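Local coordinates for protein beta-porphyranase A (PDB 4AW7) that hydrolyses the sulfated red-seaweed polysaccharide porphyran at its beta-D-galactopyranose-(1->4)-alpha-L-galactopyranose-6-sulfate linkages, releasing mostly disaccharides, at residues A[496-501]-A[581-586]; A[505-510]-A[565-570]. One frame throughout, in Å; residues are numbered along the deposited sequence. Where two conformers were deposited one is given.

Contact 1 of 2, residues A[496-501]-A[581-586]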
ATOM      1  N   THR A 496      -6.421 -24.216   7.093  1.00 12.85           N
ATOM      2  CA  THR A 496      -6.454 -24.755   8.442  1.00 13.51           C
ATOM      3  C   THR A 496      -6.712 -23.659   9.472  1.00 12.66           C
ATOM      4  O   THR A 496      -6.449 -22.482   9.226  1.00 12.90           O
ATOM      5  CB  THR A 496      -5.130 -25.484   8.765  1.00 14.42           C
ATOM      6  OG1 THR A 496      -4.031 -24.562   8.743  1.00 15.87           O
ATOM      7  CG2 THR A 496      -4.863 -26.639   7.777  1.00 16.41           C
ATOM      8  N   GLY A 497      -7.177 -24.074  10.653  1.00 13.14           N
ATOM      9  CA  GLY A 497      -7.307 -23.156  11.774  1.00 12.37           C
ATOM     10  C   GLY A 497      -8.438 -22.152  11.678  1.00 11.58           C
ATOM     11  O   GLY A 497      -8.424 -21.173  12.401  1.00 12.73           O
ATOM     12  N   ILE A 498      -9.400 -22.367  10.813  1.00 11.03           N
ATOM     13  CA  ILE A 498     -10.460 -21.388  10.630  1.00 11.14           C
ATOM     14  C   ILE A 498     -11.412 -21.357  11.805  1.00 11.26           C
ATOM     15  O   ILE A 498     -11.917 -22.381  12.247  1.00 11.22           O
ATOM     16  CB  ILE A 498     -11.223 -21.631   9.304  1.00 11.39           C
ATOM     17  CG1 ILE A 498     -10.202 -21.437   8.109  1.00 14.58           C
ATOM     18  CG2 ILE A 498     -12.509 -20.751   9.240  1.00 14.83           C
ATOM     19  CD1 ILE A 498     -10.767 -21.220   6.774  1.00 19.00           C
ATOM     20  N   GLU A 499     -11.621 -20.177  12.363  1.00 11.20           N
ATOM     21  CA  GLU A 499     -12.728 -19.952  13.293  0.50 10.95           C
ATOM     22  C   GLU A 499     -13.934 -19.527  12.556  1.00 11.76           C
ATOM     23  O   GLU A 499     -14.052 -18.376  12.125  1.00 14.44           O
ATOM     24  CB  GLU A 499     -12.439 -18.872  14.311  0.50 11.27           C
ATOM     25  CG  GLU A 499     -11.585 -19.309  15.402  0.50 11.31           C
ATOM     26  CD  GLU A 499     -11.739 -18.415  16.619  0.50 11.54           C
ATOM     27  OE1 GLU A 499     -12.870 -17.978  16.960  0.50 15.69           O
ATOM     28  OE2 GLU A 499     -10.696 -18.185  17.244  0.50 13.56           O
ATOM     29  N   SER A 500     -14.863 -20.444  12.355  1.00 11.87           N
ATOM     30  CA  SER A 500     -16.115 -20.129  11.694  1.00 12.38           C
ATOM     31  C   SER A 500     -17.108 -19.566  12.696  1.00 11.16           C
ATOM     32  O   SER A 500     -16.841 -19.519  13.877  1.00 11.36           O
ATOM     33  CB  SER A 500     -16.637 -21.280  10.882  1.00 14.29           C
ATOM     34  OG  SER A 500     -17.768 -20.869  10.151  1.00 20.94           O
ATOM     35  N   GLY A 501     -18.250 -19.111  12.206  1.00 11.25           N
ATOM     36  CA  GLY A 501     -19.264 -18.535  13.074  1.00 12.14           C
ATOM     37  C   GLY A 501     -20.302 -17.846  12.252  1.00 11.86           C
ATOM     38  O   GLY A 501     -20.667 -18.292  11.143  1.00 14.07           O
ATOM     39  N   MET A 581      -4.762 -17.941  -3.088  1.00  9.04           N
ATOM     40  CA  MET A 581      -6.124 -18.209  -2.602  1.00  9.04           C
ATOM     41  C   MET A 581      -6.118 -17.935  -1.117  1.00  9.05           C
ATOM     42  O   MET A 581      -5.405 -18.567  -0.365  1.00  9.70           O
ATOM     43  CB  MET A 581      -6.512 -19.665  -2.892  1.00  9.34           C
ATOM     44  CG  MET A 581      -6.621 -19.987  -4.379  1.00 10.90           C
ATOM     45  SD  MET A 581      -8.158 -19.436  -5.116  1.00 12.71           S
ATOM     46  CE  MET A 581      -9.218 -20.816  -4.659  1.00 14.32           C
ATOM     47  N   ILE A 582      -6.952 -16.967  -0.724  1.00  8.98           N
ATOM     48  CA  ILE A 582      -7.010 -16.512   0.671  1.00  9.02           C
ATOM     49  C   ILE A 582      -8.481 -16.463   1.072  1.00  8.94           C
ATOM     50  O   ILE A 582      -9.306 -15.921   0.339  1.00 10.13           O
ATOM     51  CB  ILE A 582      -6.370 -15.113   0.819  1.00  9.09           C
ATOM     52  CG1 ILE A 582      -4.883 -15.179   0.462  1.00  9.87           C
ATOM     53  CG2 ILE A 582      -6.557 -14.551   2.253  1.00 11.03           C
ATOM     54  CD1 ILE A 582      -4.210 -13.833   0.238  1.00 10.56           C
ATOM     55  N   LEU A 583      -8.819 -17.034   2.241  1.00  9.14           N
ATOM     56  CA  LEU A 583     -10.179 -16.913   2.752  1.00  9.85           C
ATOM     57  C   LEU A 583     -10.245 -15.744   3.735  1.00  9.80           C
ATOM     58  O   LEU A 583      -9.422 -15.639   4.635  1.00 11.92           O
ATOM     59  CB  LEU A 583     -10.658 -18.192   3.456  1.00 11.75           C
ATOM     60  CG  LEU A 583     -10.970 -19.364   2.545  1.00 13.50           C
ATOM     61  CD1 LEU A 583     -11.272 -20.599   3.356  1.00 16.98           C
ATOM     62  CD2 LEU A 583     -12.142 -19.020   1.639  1.00 15.13           C
ATOM     63  N   GLN A 584     -11.246 -14.891   3.563  1.00  9.56           N
ATOM     64  CA  GLN A 584     -11.502 -13.786   4.493  1.00  9.71           C
ATOM     65  C   GLN A 584     -12.785 -14.124   5.254  1.00 10.01           C
ATOM     66  O   GLN A 584     -13.788 -14.457   4.634  1.00 12.23           O
ATOM     67  CB  GLN A 584     -11.659 -12.460   3.776  1.00 11.41           C
ATOM     68  CG  GLN A 584     -12.208 -11.425   4.736  1.00 13.94           C
ATOM     69  CD  GLN A 584     -12.241 -10.042   4.184  1.00 17.00           C
ATOM     70  OE1 GLN A 584     -11.190  -9.456   3.967  1.00 17.29           O
ATOM     71  NE2 GLN A 584     -13.473  -9.461   4.014  1.00 19.26           N
ATOM     72  N   VAL A 585     -12.705 -14.067   6.563  1.00  9.14           N
ATOM     73  CA  VAL A 585     -13.849 -14.367   7.436  1.00  8.99           C
ATOM     74  C   VAL A 585     -14.070 -13.162   8.360  1.00  9.05           C
ATOM     75  O   VAL A 585     -13.137 -12.705   9.006  1.00  9.72           O
ATOM     76  CB  VAL A 585     -13.620 -15.632   8.259  1.00  9.90           C
ATOM     77  CG1 VAL A 585     -14.846 -15.958   9.086  1.00 11.64           C
ATOM     78  CG2 VAL A 585     -13.251 -16.829   7.368  1.00 12.15           C
ATOM     79  N   GLU A 586     -15.291 -12.655   8.361  1.00  8.90           N
ATOM     80  CA  GLU A 586     -15.656 -11.596   9.268  0.50  8.78           C
ATOM     81  C   GLU A 586     -16.690 -12.163  10.232  1.00  9.18           C
ATOM     82  O   GLU A 586     -17.843 -12.404   9.881  1.00  9.70           O
ATOM     83  CB  GLU A 586     -16.169 -10.451   8.465  0.50  9.31           C
ATOM     84  CG  GLU A 586     -15.104  -9.826   7.585  0.50  8.17           C
ATOM     85  CD  GLU A 586     -15.696  -8.696   6.798  0.50  9.09           C
ATOM     86  OE1 GLU A 586     -16.517  -8.958   5.897  0.50 12.02           O
ATOM     87  OE2 GLU A 586     -15.416  -7.535   7.129  0.50 10.40           O
TER
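Ile498 reaches across to Leu583 and Val585, and both partners point back toward it. The closest touch is methyl to methyl: Ile498 CD1 lies 3.5 Å from Leu583 CD1. The two side chains cross at about a right angle. The two branches of Ile498 serve different partners. With chi1 at -63°, CG1 stands anti to the carbonyl carbon and carries CD1 to Leu583, while CG2 stands anti to the backbone N and approaches Val585 CG2 more loosely, at 4.4 Å.

Val585 also uses both methyls. CG2 faces Ile498, and CG1, anti to the backbone N (chi1 -177°), rests 4.0 Å from the carbonyl oxygen Glu499 O. No hydrogen bond joins the two segments. The Glu499 side chain leads away, and in the conformer given its OE1 forms a salt bridge with Lys587 NZ. Tyr476 of strand 469-484 also packs on Ile498 and Val585.

Gly497, with positive phi, and Ile498 both face Gly563. This is a G1 beta bulge, set where the chain turns a corner. Ile498, itself part of the bulge, packs from one sheet onto the other. Two sheets packed against each other in this way are characteristic of a beta-sandwich, here in the C-terminal region.

Contact 2 of 2, residues A[505-510]-A[565-570]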
ATOM      1  N   ALA A 505     -18.171 -14.077   4.772  1.00  9.90           N
ATOM      2  CA  ALA A 505     -16.961 -14.722   4.282  1.00  9.49           C
ATOM      3  C   ALA A 505     -16.813 -14.474   2.809  1.00 10.09           C
ATOM      4  O   ALA A 505     -17.790 -14.230   2.087  1.00 11.15           O
ATOM      5  CB  ALA A 505     -17.016 -16.221   4.582  1.00 10.82           C
ATOM      6  N   SER A 506     -15.560 -14.549   2.371  1.00 11.22           N
ATOM      7  CA  SER A 506     -15.263 -14.455   0.948  1.00 11.68           C
ATOM      8  C   SER A 506     -13.956 -15.167   0.630  1.00 11.16           C
ATOM      9  O   SER A 506     -13.095 -15.340   1.490  1.00 12.38           O
ATOM     10  CB  SER A 506     -15.175 -13.034   0.481  1.00 12.86           C
ATOM     11  OG  SER A 506     -14.133 -12.393   1.143  1.00 16.88           O
ATOM     12  N   LEU A 507     -13.840 -15.565  -0.635  1.00  9.40           N
ATOM     13  CA  LEU A 507     -12.596 -16.067  -1.189  1.00  9.52           C
ATOM     14  C   LEU A 507     -11.940 -14.937  -1.997  1.00  8.50           C
ATOM     15  O   LEU A 507     -12.592 -14.321  -2.853  1.00  9.88           O
ATOM     16  CB  LEU A 507     -12.902 -17.243  -2.126  1.00 10.74           C
ATOM     17  CG  LEU A 507     -11.732 -17.741  -2.976  1.00 10.88           C
ATOM     18  CD1 LEU A 507     -10.651 -18.390  -2.159  1.00 13.29           C
ATOM     19  CD2 LEU A 507     -12.296 -18.661  -4.061  1.00 13.81           C
ATOM     20  N   ARG A 508     -10.658 -14.672  -1.715  1.00  8.07           N
ATOM     21  CA  ARG A 508      -9.860 -13.738  -2.523  1.00  8.40           C
ATOM     22  C   ARG A 508      -9.075 -14.609  -3.492  1.00  8.38           C
ATOM     23  O   ARG A 508      -8.058 -15.216  -3.125  1.00  8.59           O
ATOM     24  CB  ARG A 508      -8.934 -12.982  -1.619  1.00  8.68           C
ATOM     25  CG  ARG A 508      -9.624 -12.134  -0.570  1.00  9.30           C
ATOM     26  CD  ARG A 508      -8.669 -11.458   0.359  1.00  8.87           C
ATOM     27  NE  ARG A 508      -7.741 -10.518  -0.275  1.00  8.21           N
ATOM     28  CZ  ARG A 508      -7.980  -9.252  -0.503  1.00  9.07           C
ATOM     29  NH1 ARG A 508      -9.106  -8.686  -0.161  1.00  9.96           N
ATOM     30  NH2 ARG A 508      -7.011  -8.541  -1.074  1.00 10.24           N
ATOM     31  N   MET A 509      -9.568 -14.692  -4.733  1.00  8.25           N
ATOM     32  CA  MET A 509      -9.005 -15.572  -5.750  1.00  8.42           C
ATOM     33  C   MET A 509      -8.168 -14.735  -6.704  1.00  8.42           C
ATOM     34  O   MET A 509      -8.743 -13.937  -7.458  1.00  8.88           O
ATOM     35  CB  MET A 509     -10.158 -16.242  -6.501  1.00  9.46           C
ATOM     36  CG  MET A 509      -9.748 -17.052  -7.689  1.00 10.28           C
ATOM     37  SD  MET A 509     -11.067 -17.808  -8.633  1.00 15.70           S
ATOM     38  CE  MET A 509     -11.842 -16.353  -9.320  1.00 20.20           C
ATOM     39  N   SER A 510      -6.854 -14.919  -6.670  1.00  8.28           N
ATOM     40  CA  SER A 510      -5.967 -14.174  -7.562  1.00  8.14           C
ATOM     41  C   SER A 510      -5.503 -15.065  -8.694  1.00  8.41           C
ATOM     42  O   SER A 510      -5.026 -16.186  -8.438  1.00  9.65           O
ATOM     43  CB  SER A 510      -4.795 -13.545  -6.806  1.00  8.94           C
ATOM     44  OG  SER A 510      -5.204 -12.555  -5.855  1.00  8.65           O
ATOM     45  N   ASN A 565     -10.693 -26.460   6.079  1.00 12.70           N
ATOM     46  CA  ASN A 565     -11.615 -26.149   5.025  1.00 13.54           C
ATOM     47  C   ASN A 565     -10.889 -26.339   3.709  1.00 13.47           C
ATOM     48  O   ASN A 565      -9.656 -26.283   3.684  1.00 14.90           O
ATOM     49  CB  ASN A 565     -12.128 -24.720   5.139  1.00 12.75           C
ATOM     50  CG  ASN A 565     -13.061 -24.519   6.327  1.00 11.75           C
ATOM     51  OD1 ASN A 565     -14.274 -24.568   6.164  1.00 13.06           O
ATOM     52  ND2 ASN A 565     -12.491 -24.279   7.513  1.00 13.01           N
ATOM     53  N   ASN A 566     -11.655 -26.605   2.654  1.00 13.43           N
ATOM     54  CA  ASN A 566     -11.082 -26.766   1.331  1.00 13.72           C
ATOM     55  C   ASN A 566     -11.853 -25.961   0.310  1.00 13.88           C
ATOM     56  O   ASN A 566     -13.090 -25.836   0.371  1.00 15.33           O
ATOM     57  CB  ASN A 566     -11.081 -28.236   0.917  1.00 15.36           C
ATOM     58  CG  ASN A 566      -9.858 -28.574   0.078  1.00 19.47           C
ATOM     59  OD1 ASN A 566      -8.757 -28.732   0.618  1.00 23.43           O
ATOM     60  ND2 ASN A 566     -10.034 -28.648  -1.214  1.00 23.94           N
ATOM     61  N   VAL A 567     -11.106 -25.375  -0.628  1.00 13.33           N
ATOM     62  CA  VAL A 567     -11.679 -24.693  -1.756  1.00 13.40           C
ATOM     63  C   VAL A 567     -11.190 -25.407  -3.015  1.00 14.11           C
ATOM     64  O   VAL A 567     -10.003 -25.633  -3.146  1.00 14.33           O
ATOM     65  CB  VAL A 567     -11.293 -23.220  -1.769  1.00 12.71           C
ATOM     66  CG1 VAL A 567     -11.909 -22.600  -2.989  1.00 13.73           C
ATOM     67  CG2 VAL A 567     -11.771 -22.538  -0.494  1.00 14.33           C
ATOM     68  N   ASP A 568     -12.109 -25.767  -3.903  1.00 13.96           N
ATOM     69  CA  ASP A 568     -11.769 -26.444  -5.160  1.00 15.04           C
ATOM     70  C   ASP A 568     -12.260 -25.577  -6.275  1.00 15.44           C
ATOM     71  O   ASP A 568     -13.402 -25.128  -6.249  1.00 17.93           O
ATOM     72  CB  ASP A 568     -12.366 -27.850  -5.169  1.00 16.19           C
ATOM     73  CG  ASP A 568     -11.754 -28.681  -4.086  1.00 19.57           C
ATOM     74  OD1 ASP A 568     -10.659 -29.217  -4.271  1.00 23.44           O
ATOM     75  OD2 ASP A 568     -12.316 -28.743  -2.964  1.00 28.22           O
ATOM     76  N   ILE A 569     -11.412 -25.336  -7.290  1.00 15.69           N
ATOM     77  CA  ILE A 569     -11.843 -24.495  -8.401  1.00 15.52           C
ATOM     78  C   ILE A 569     -11.462 -25.164  -9.738  1.00 15.64           C
ATOM     79  O   ILE A 569     -10.420 -25.800  -9.827  1.00 16.32           O
ATOM     80  CB  ILE A 569     -11.353 -23.025  -8.302  1.00 16.74           C
ATOM     81  CG1 ILE A 569      -9.868 -22.921  -8.527  1.00 18.07           C
ATOM     82  CG2 ILE A 569     -11.718 -22.414  -6.966  1.00 17.91           C
ATOM     83  CD1 ILE A 569      -9.398 -21.442  -8.555  1.00 19.01           C
ATOM     84  N   THR A 570     -12.324 -24.989 -10.725  1.00 15.77           N
ATOM     85  CA  THR A 570     -12.090 -25.592 -12.039  1.00 16.43           C
ATOM     86  C   THR A 570     -12.391 -24.571 -13.126  1.00 15.65           C
ATOM     87  O   THR A 570     -13.482 -24.032 -13.211  1.00 17.23           O
ATOM     88  CB  THR A 570     -12.900 -26.907 -12.236  1.00 16.85           C
ATOM     89  OG1 THR A 570     -12.690 -27.770 -11.114  1.00 20.19           O
ATOM     90  CG2 THR A 570     -12.413 -27.606 -13.532  1.00 20.41           C
TER
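Leu507 meets Val567, and Met509 meets Ile569. Two apolar pairs thus make up the whole contact between strand segments 505-510 and 565-570. All four residues are buried, and all four point toward the opposite segment.

In the first pair, Leu507 CD2 lies 4.1 Å from Val567 CG1. The side chains cross obliquely. In the second pair, the thioether does the touching: Met509 SD is 4.0 Å from Ile569 CD1. The Met509 chain runs extended to its sulfur and bends only at chi3 (68°), which turns the CE methyl off the line of the chain. Ile569 holds CG1 between the backbone N and the carbonyl carbon and sends CD1 to the sulfur.

The backbones stay well apart. The CA atoms of Leu507 and Val567 are 8.7 Å from each other, and those of Met509 and Ile569 are 9.7 Å. No hydrogen bond spans this gap.

One side-chain hydrogen bond lies within segment 565-570. Asn566 ND2 donates to Asp568 OD2 at 2.9 Å, with an angle of 154° at the hydrogen. The acceptor lies nearly in the amide plane of Asn566. The donor reaches the syn side of the carboxylate oxygen but stands 34° out of the carboxylate plane. Asn566 ND2 also bonds to Ser492 OG.

Strand 503-514 runs between strands 577-589 and 546-555, antiparallel to both. Strand 563-570 belongs to the facing sheet, between 491-498 and 522-525. Met581 of strand 577-589 packs on Leu507, while Arg508 forms salt bridges with Asp252 and Glu248, the latter two on helix 245-262.

Overall arrangement
Contacts 1 and 2 join the same two sheets, and their centres are about 10 Å apart. Segments 581-586 and 505-510 are neighbours in one sheet. Strands 491-498 and 563-570 are neighbours in the other. Along the chain, contact 2 is nested inside the loop closed by contact 1. Met581, in segment 581-586 but not touching 496-501, packs on Val567 (Met581 CE to Val567 CG1 3.6 Å) and bridges the two contacts. Contact 2 is wholly core and pairs one strand with another, adding a sulfur to the hydrocarbon. Contact 1 is mostly buried but reaches the surface at Glu499, where the chain leaves its strand and a backbone carbonyl joins the packing.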